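Periplasmic binding protein (Veillonella parvula, PDB 4LJS) probably captures an iron complex or a similar small ligand outside the cell membrane and hands it to an ABC-type importer, as related periplasmic binding proteins do. Local coordinates at residues I55-I58 against I59-E63; T150-M153 against E154-Y157; L161-F165 against N166-E170. All coordinates share one frame; numbering follows the deposited sequence.

Interaction 1 of 3, residues I55-I58 against I59-E63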
loop_
_atom_site.group_PDB
_atom_site.type_symbol
_atom_site.label_atom_id
_atom_site.label_comp_id
_atom_site.label_asym_id
_atom_site.label_seq_id
_atom_site.Cartn_x
_atom_site.Cartn_y
_atom_site.Cartn_z
ATOM N N ILE A 55 2.260 -8.130 4.898
ATOM C CA ILE A 55 3.482 -8.923 4.805
ATOM C C ILE A 55 4.739 -8.074 4.835
ATOM O O ILE A 55 5.596 -8.265 5.703
ATOM C CB ILE A 55 3.474 -9.795 3.535
ATOM C CG1 ILE A 55 2.235 -10.705 3.541
ATOM C CG2 ILE A 55 4.757 -10.621 3.446
ATOM C CD1 ILE A 55 1.850 -11.239 2.176
ATOM N N GLU A 56 4.846 -7.129 3.900
ATOM C CA GLU A 56 6.052 -6.314 3.779
ATOM C C GLU A 56 6.279 -5.336 4.933
ATOM O O GLU A 56 7.427 -5.018 5.252
ATOM C CB GLU A 56 6.096 -5.569 2.435
ATOM C CG GLU A 56 6.539 -6.444 1.275
ATOM C CD GLU A 56 6.958 -5.645 0.052
ATOM O OE1 GLU A 56 8.176 -5.390 -0.109
ATOM O OE2 GLU A 56 6.071 -5.280 -0.751
ATOM N N THR A 57 5.203 -4.843 5.547
ATOM C CA THR A 57 5.359 -3.912 6.669
ATOM C C THR A 57 5.979 -4.618 7.876
ATOM O O THR A 57 6.887 -4.090 8.516
ATOM C CB THR A 57 4.027 -3.232 7.076
ATOM O OG1 THR A 57 3.465 -2.546 5.942
ATOM C CG2 THR A 57 4.251 -2.230 8.216
ATOM N N ILE A 58 5.497 -5.821 8.175
ATOM C CA ILE A 58 6.049 -6.581 9.279
ATOM C C ILE A 58 7.500 -6.962 8.983
ATOM O O ILE A 58 8.361 -6.900 9.862
ATOM C CB ILE A 58 5.203 -7.816 9.600
ATOM C CG1 ILE A 58 3.856 -7.386 10.191
ATOM C CG2 ILE A 58 5.954 -8.722 10.566
ATOM C CD1 ILE A 58 2.781 -8.493 10.171
ATOM N N ILE A 59 7.778 -7.316 7.733
ATOM C CA ILE A 59 9.153 -7.570 7.331
ATOM C C ILE A 59 10.028 -6.324 7.511
ATOM O O ILE A 59 11.140 -6.406 8.044
ATOM C CB ILE A 59 9.235 -8.090 5.890
ATOM C CG1 ILE A 59 8.616 -9.498 5.810
ATOM C CG2 ILE A 59 10.672 -8.099 5.417
ATOM C CD1 ILE A 59 8.586 -10.095 4.404
ATOM N N ALA A 60 9.509 -5.168 7.103
ATOM C CA ALA A 60 10.266 -3.918 7.182
ATOM C C ALA A 60 10.589 -3.533 8.622
ATOM O O ALA A 60 11.554 -2.822 8.876
ATOM C CB ALA A 60 9.506 -2.775 6.493
ATOM N N LEU A 61 9.763 -3.990 9.555
ATOM C CA LEU A 61 9.962 -3.682 10.971
ATOM C C LEU A 61 10.976 -4.633 11.610
ATOM O O LEU A 61 11.393 -4.430 12.743
ATOM C CB LEU A 61 8.630 -3.750 11.722
ATOM C CG LEU A 61 7.638 -2.610 11.468
ATOM C CD1 LEU A 61 6.292 -2.949 12.095
ATOM C CD2 LEU A 61 8.169 -1.273 12.011
ATOM N N GLY A 62 11.350 -5.680 10.876
ATOM C CA GLY A 62 12.384 -6.599 11.318
ATOM C C GLY A 62 11.843 -7.899 11.880
ATOM O O GLY A 62 12.595 -8.709 12.410
ATOM N N GLU A 63 10.539 -8.110 11.756
ATOM C CA GLU A 63 9.912 -9.241 12.421
ATOM C C GLU A 63 9.346 -10.291 11.469
ATOM O O GLU A 63 8.390 -10.993 11.801
ATOM C CB GLU A 63 8.852 -8.759 13.420
ATOM C CG GLU A 63 9.430 -8.019 14.636
ATOM C CD GLU A 63 10.389 -8.871 15.473
ATOM O OE1 GLU A 63 11.140 -8.293 16.295
ATOM O OE2 GLU A 63 10.390 -10.114 15.326
#

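Interaction 2 of 3, residues T150-M153 against E154-Y157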
loop_
_atom_site.group_PDB
_atom_site.type_symbol
_atom_site.label_atom_id
_atom_site.label_comp_id
_atom_site.label_asym_id
_atom_site.label_seq_id
_atom_site.Cartn_x
_atom_site.Cartn_y
_atom_site.Cartn_z
ATOM N N THR A 150 -5.995 8.304 2.898
ATOM C CA THR A 150 -4.913 9.270 3.093
ATOM C C THR A 150 -3.563 8.632 3.415
ATOM O O THR A 150 -3.491 7.456 3.801
ATOM C CB THR A 150 -5.243 10.260 4.238
ATOM O OG1 THR A 150 -5.346 9.541 5.473
ATOM C CG2 THR A 150 -6.559 11.022 3.961
HETATM N N MSE A 151 -2.501 9.426 3.266
HETATM C CA MSE A 151 -1.168 9.006 3.675
HETATM C C MSE A 151 -1.130 8.775 5.184
HETATM O O MSE A 151 -0.475 7.848 5.664
HETATM C CB MSE A 151 -0.120 10.049 3.267
HETATM C CG MSE A 151 -0.009 10.249 1.763
HETATM SE SE MSE A 151 1.456 11.420 1.246
HETATM C CE MSE A 151 2.923 10.235 1.705
ATOM N N ASP A 152 -1.839 9.628 5.918
ATOM C CA ASP A 152 -1.956 9.514 7.367
ATOM C C ASP A 152 -2.382 8.120 7.831
ATOM O O ASP A 152 -1.795 7.575 8.766
ATOM C CB ASP A 152 -2.921 10.567 7.917
ATOM C CG ASP A 152 -2.279 11.941 8.032
ATOM O OD1 ASP A 152 -1.030 12.018 8.020
ATOM O OD2 ASP A 152 -3.022 12.943 8.137
HETATM N N MSE A 153 -3.392 7.544 7.187
HETATM C CA MSE A 153 -3.831 6.195 7.553
HETATM C C MSE A 153 -2.697 5.187 7.436
HETATM O O MSE A 153 -2.594 4.281 8.257
HETATM C CB MSE A 153 -4.999 5.731 6.690
HETATM C CG MSE A 153 -6.278 6.469 6.947
HETATM SE SE MSE A 153 -7.593 6.002 5.600
HETATM C CE MSE A 153 -9.014 7.233 6.175
ATOM N N GLU A 154 -1.854 5.346 6.413
ATOM C CA GLU A 154 -0.716 4.442 6.229
ATOM C C GLU A 154 0.330 4.632 7.325
ATOM O O GLU A 154 0.893 3.656 7.827
ATOM C CB GLU A 154 -0.082 4.617 4.845
ATOM C CG GLU A 154 -1.033 4.332 3.690
ATOM C CD GLU A 154 -1.755 2.995 3.836
ATOM O OE1 GLU A 154 -1.090 1.976 4.136
ATOM O OE2 GLU A 154 -2.991 2.970 3.656
ATOM N N TYR A 155 0.585 5.887 7.698
ATOM C CA TYR A 155 1.514 6.176 8.790
ATOM C C TYR A 155 1.068 5.512 10.095
ATOM O O TYR A 155 1.870 4.883 10.779
ATOM C CB TYR A 155 1.660 7.685 9.003
ATOM C CG TYR A 155 2.339 8.401 7.856
ATOM C CD1 TYR A 155 3.229 7.732 7.031
ATOM C CD2 TYR A 155 2.094 9.750 7.602
ATOM C CE1 TYR A 155 3.856 8.379 5.981
ATOM C CE2 TYR A 155 2.716 10.406 6.546
ATOM C CZ TYR A 155 3.597 9.710 5.737
ATOM O OH TYR A 155 4.232 10.333 4.681
ATOM N N LYS A 156 -0.212 5.663 10.434
ATOM C CA LYS A 156 -0.740 5.102 11.669
ATOM C C LYS A 156 -0.649 3.582 11.619
ATOM O O LYS A 156 -0.349 2.931 12.621
ATOM C CB LYS A 156 -2.196 5.530 11.889
ATOM C CG LYS A 156 -2.924 4.671 12.938
ATOM C CD LYS A 156 -4.339 5.175 13.246
ATOM C CE LYS A 156 -5.099 4.217 14.174
ATOM N NZ LYS A 156 -5.493 2.935 13.503
ATOM N N TYR A 157 -0.908 3.031 10.437
ATOM C CA TYR A 157 -0.852 1.595 10.211
ATOM C C TYR A 157 0.533 1.092 10.586
ATOM O O TYR A 157 0.681 0.147 11.360
ATOM C CB TYR A 157 -1.138 1.310 8.739
ATOM C CG TYR A 157 -1.069 -0.145 8.316
ATOM C CD1 TYR A 157 -2.160 -0.991 8.494
ATOM C CD2 TYR A 157 0.070 -0.661 7.701
ATOM C CE1 TYR A 157 -2.119 -2.308 8.086
ATOM C CE2 TYR A 157 0.125 -1.987 7.288
ATOM C CZ TYR A 157 -0.975 -2.808 7.488
ATOM O OH TYR A 157 -0.947 -4.129 7.086
HETATM O O HOH W 1 -4.667 4.919 2.308
#

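Interaction 3 of 3, residues L161-F165 against N166-E170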
loop_
_atom_site.group_PDB
_atom_site.type_symbol
_atom_site.label_atom_id
_atom_site.label_comp_id
_atom_site.label_asym_id
_atom_site.label_seq_id
_atom_site.Cartn_x
_atom_site.Cartn_y
_atom_site.Cartn_z
ATOM N N LEU A 161 1.540 -1.308 13.953
ATOM C CA LEU A 161 2.287 -2.550 13.852
ATOM C C LEU A 161 3.597 -2.423 14.632
ATOM O O LEU A 161 4.002 -3.352 15.321
ATOM C CB LEU A 161 2.511 -2.936 12.390
ATOM C CG LEU A 161 1.222 -3.409 11.695
ATOM C CD1 LEU A 161 1.433 -3.648 10.206
ATOM C CD2 LEU A 161 0.675 -4.674 12.363
ATOM N N GLY A 162 4.231 -1.256 14.553
ATOM C CA GLY A 162 5.405 -0.976 15.360
ATOM C C GLY A 162 5.181 -1.190 16.851
ATOM O O GLY A 162 6.013 -1.792 17.528
ATOM N N ARG A 163 4.053 -0.706 17.370
ATOM C CA ARG A 163 3.734 -0.911 18.783
ATOM C C ARG A 163 3.480 -2.389 19.102
ATOM O O ARG A 163 3.926 -2.899 20.131
ATOM C CB ARG A 163 2.523 -0.075 19.210
ATOM C CG ARG A 163 2.717 1.425 19.141
ATOM C CD ARG A 163 1.478 2.153 19.661
ATOM N NE ARG A 163 1.273 1.925 21.091
ATOM C CZ ARG A 163 0.099 2.023 21.709
ATOM N NH1 ARG A 163 -0.993 2.335 21.020
ATOM N NH2 ARG A 163 0.012 1.800 23.016
ATOM N N ILE A 164 2.756 -3.069 18.222
ATOM C CA ILE A 164 2.445 -4.479 18.422
ATOM C C ILE A 164 3.720 -5.332 18.490
ATOM O O ILE A 164 3.827 -6.225 19.327
ATOM C CB ILE A 164 1.477 -5.003 17.330
ATOM C CG1 ILE A 164 0.098 -4.355 17.487
ATOM C CG2 ILE A 164 1.350 -6.526 17.386
ATOM C CD1 ILE A 164 -0.910 -4.770 16.416
ATOM N N PHE A 165 4.700 -5.025 17.643
ATOM C CA PHE A 165 5.918 -5.831 17.564
ATOM C C PHE A 165 7.105 -5.293 18.336
ATOM O O PHE A 165 8.231 -5.750 18.132
ATOM C CB PHE A 165 6.310 -6.049 16.105
ATOM C CG PHE A 165 5.389 -6.976 15.385
ATOM C CD1 PHE A 165 5.582 -8.335 15.448
ATOM C CD2 PHE A 165 4.299 -6.488 14.691
ATOM C CE1 PHE A 165 4.722 -9.199 14.804
ATOM C CE2 PHE A 165 3.437 -7.343 14.046
ATOM C CZ PHE A 165 3.644 -8.701 14.105
ATOM N N ASN A 166 6.845 -4.339 19.227
ATOM C CA ASN A 166 7.901 -3.611 19.928
ATOM C C ASN A 166 9.005 -3.099 18.993
ATOM O O ASN A 166 10.196 -3.242 19.279
ATOM C CB ASN A 166 8.507 -4.458 21.052
ATOM C CG ASN A 166 9.282 -3.618 22.050
ATOM O OD1 ASN A 166 8.896 -2.489 22.348
ATOM N ND2 ASN A 166 10.387 -4.154 22.552
ATOM N N ARG A 167 8.599 -2.523 17.865
ATOM C CA ARG A 167 9.545 -1.974 16.898
ATOM C C ARG A 167 9.204 -0.512 16.656
ATOM O O ARG A 167 9.044 -0.074 15.519
ATOM C CB ARG A 167 9.503 -2.759 15.578
ATOM C CG ARG A 167 10.030 -4.191 15.677
ATOM C CD ARG A 167 11.535 -4.239 15.910
ATOM N NE ARG A 167 12.036 -5.609 15.864
ATOM C CZ ARG A 167 13.305 -5.932 15.635
ATOM N NH1 ARG A 167 14.200 -4.975 15.428
ATOM N NH2 ARG A 167 13.679 -7.208 15.607
ATOM N N ASN A 168 9.085 0.236 17.742
ATOM C CA ASN A 168 8.675 1.630 17.664
ATOM C C ASN A 168 9.732 2.501 17.013
ATOM O O ASN A 168 9.415 3.358 16.193
ATOM C CB ASN A 168 8.321 2.151 19.058
ATOM C CG ASN A 168 7.213 1.350 19.692
ATOM O OD1 ASN A 168 6.073 1.379 19.223
ATOM N ND2 ASN A 168 7.542 0.600 20.743
HETATM N N MSE A 169 10.989 2.274 17.376
HETATM C CA MSE A 169 12.086 3.023 16.782
HETATM C C MSE A 169 12.146 2.805 15.265
HETATM O O MSE A 169 12.289 3.755 14.496
HETATM C CB MSE A 169 13.408 2.647 17.441
HETATM C CG MSE A 169 14.566 3.503 16.982
HETATM SE SE MSE A 169 15.862 2.496 15.944
HETATM C CE MSE A 169 16.924 1.814 17.423
ATOM N N GLU A 170 12.007 1.554 14.837
ATOM C CA GLU A 170 12.042 1.236 13.415
ATOM C C GLU A 170 10.853 1.858 12.677
ATOM O O GLU A 170 10.998 2.378 11.569
ATOM C CB GLU A 170 12.087 -0.284 13.206
ATOM C CG GLU A 170 13.388 -0.956 13.683
ATOM C CD GLU A 170 13.422 -1.255 15.188
ATOM O OE1 GLU A 170 12.558 -0.755 15.935
ATOM O OE2 GLU A 170 14.325 -2.003 15.626
HETATM O O HOH W 2 5.399 -1.329 21.723
#

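Interaction 1 of 3, residues I55-I58 against I59-E63
The amide of I59 bonds back to the carbonyl of I55 (I59 N to I55 O 3.1 Å), and A60 does the same with E56 (A60 N to E56 O 2.8 Å), the regular i to i+4 pattern of helix 52-60 just before it stops. A Schellman motif makes the stop: E63 N closes on I58 O at 3.1 Å, and G62 N on I59 O at 2.9 Å. I58 O also takes a weak bond from L61 N. G62 has a phi of 102°, where a beta carbon would jam against the carbonyl oxygen of L61, hence glycine. At the turn, I58 CG2 comes within 4.1 Å of E63 CB. One turn earlier I55 and I59 run side by side in the same direction, with I55 CG2 4.0 Å from I59 CD1; the extended end of I59 (chi2 177°) carries that methyl back toward I55, while I59 CG1 rests 3.3 Å from I55 O. L61 likewise brings its CG close to T57 O. These branched aliphatics suit a buried helix end. The E63 carboxylate turns away to salt bridges with R66 and R167. The helix is the crossover of a beta-alpha-beta unit between strands 47-50 and 67-71: I58 and I59 pack on I67, I59 also on A86 of helix 84-89, and T57 and L61 face L161 of helix 151-164.

Interaction 2 of 3, residues T150-M153 against E154-Y157
E154 OE2 is gripped by two groups: a water that donates to it (water O to E154 OE2 2.9 Å) and the hydroxyl of S141. The same water also donates to the carbonyl of T150, with its oxygen 3.2 Å from T150 O, and so ties the glutamate to the start of its own helix. These residues open helix 151-164, with T150 as its N-cap. T150 OG1 accepts from M153 N at 3.3 Å, which gives a helix-start amide a partner that no preceding turn can supply; threonine suits the place because its hydroxyl, on a short side chain, can turn back to the M153 amide. A bend at chi2 (-50°) keeps the carboxylate of E154 close to the helix, and its other oxygen, OE1, bonds to G296 N.

On another side of the turn, M151 and Y155 lie alongside each other, pointing the same way. In M151, present as selenomethionine, a turn about the CG-SE bond (chi3 70°) brings CE to 3.3 Å from Y155 OH. M151 O sits over one face of the Y155 ring, displaced toward the rim, while still accepting from Y155 N at 3.0 Å. D152 meets that ring obliquely, carboxylate and ring planes 54° apart, with OD1 3.9 Å from Y155 CD2. The flexible M151 fills a buried spot between helices 215-222 and 299-310, touching I219 and I303. Farther along, Y157 faces helix 52-60, its amide bonded to M153 O and its CB lying 3.3 Å from that same M153 O.

Interaction 3 of 3, residues L161-F165 against N166-E170
N166 takes up a left-handed helical backbone, phi 48°, and its amide turns back to the preceding helix in a weak bond, N166 N to R163 O 3.4 Å. It is the C-prime residue of a Schellman motif that ends helix 151-164, and asparagine tolerates this conformation better than most residues with a side chain. The motif is completed by the short bond from R167 N to G162 O, 2.7 Å, made in the carbonyl plane. Glycine fits at G162 because a beta carbon there would come to about 3.3 Å from R167 O.

R167 is also the N-cap position of helix 168-188, so the chain changes direction with almost no linker. Its CG lies 3.4 Å from F165 O, and a bend at chi2 (-69°) leads the rest of the chain off to acidic partners. NH1 forms a salt bridge with E170, NH1 to OE2 3.0 Å; E170 OE2 lies close to the guanidinium plane, yet is itself met from above the carboxylate, 56° out of that plane. NH2 forms a second salt bridge, to E63. A leucine in place of R167 would probably leave the E170 carboxylate without its cationic mate and take from E63 one of its two arginines.

The N168 amide crosses R163 at a slant. A water donates to R163 O at 2.7 Å and accepts from N168 ND2 at 3.0 Å, while the other amide atom, N168 OD1, rests 3.3 Å from R163 CA.

Overall arrangement
From the N terminus, interaction 1 comes first and ends helix 52-60; after strands 67-71, 110-113 and 135-138 the chain reaches interaction 2, which starts helix 151-164, and interaction 3, which ends that helix and begins 168-188. The three lie in series, each a local turn that neither nests in nor crosses another. Interactions 2 and 3 lie toward the two ends of one helix and, apart from adjoining in sequence, do not touch. Interaction 1 meets both: T57 packs on Y157, L61 comes against G162, and E63 pairs with R167. Helix 52-60 and the turn after it are thereby held against helix 151-164 and the turn that follows, while interaction 2 faces helices 215-222 and 299-310.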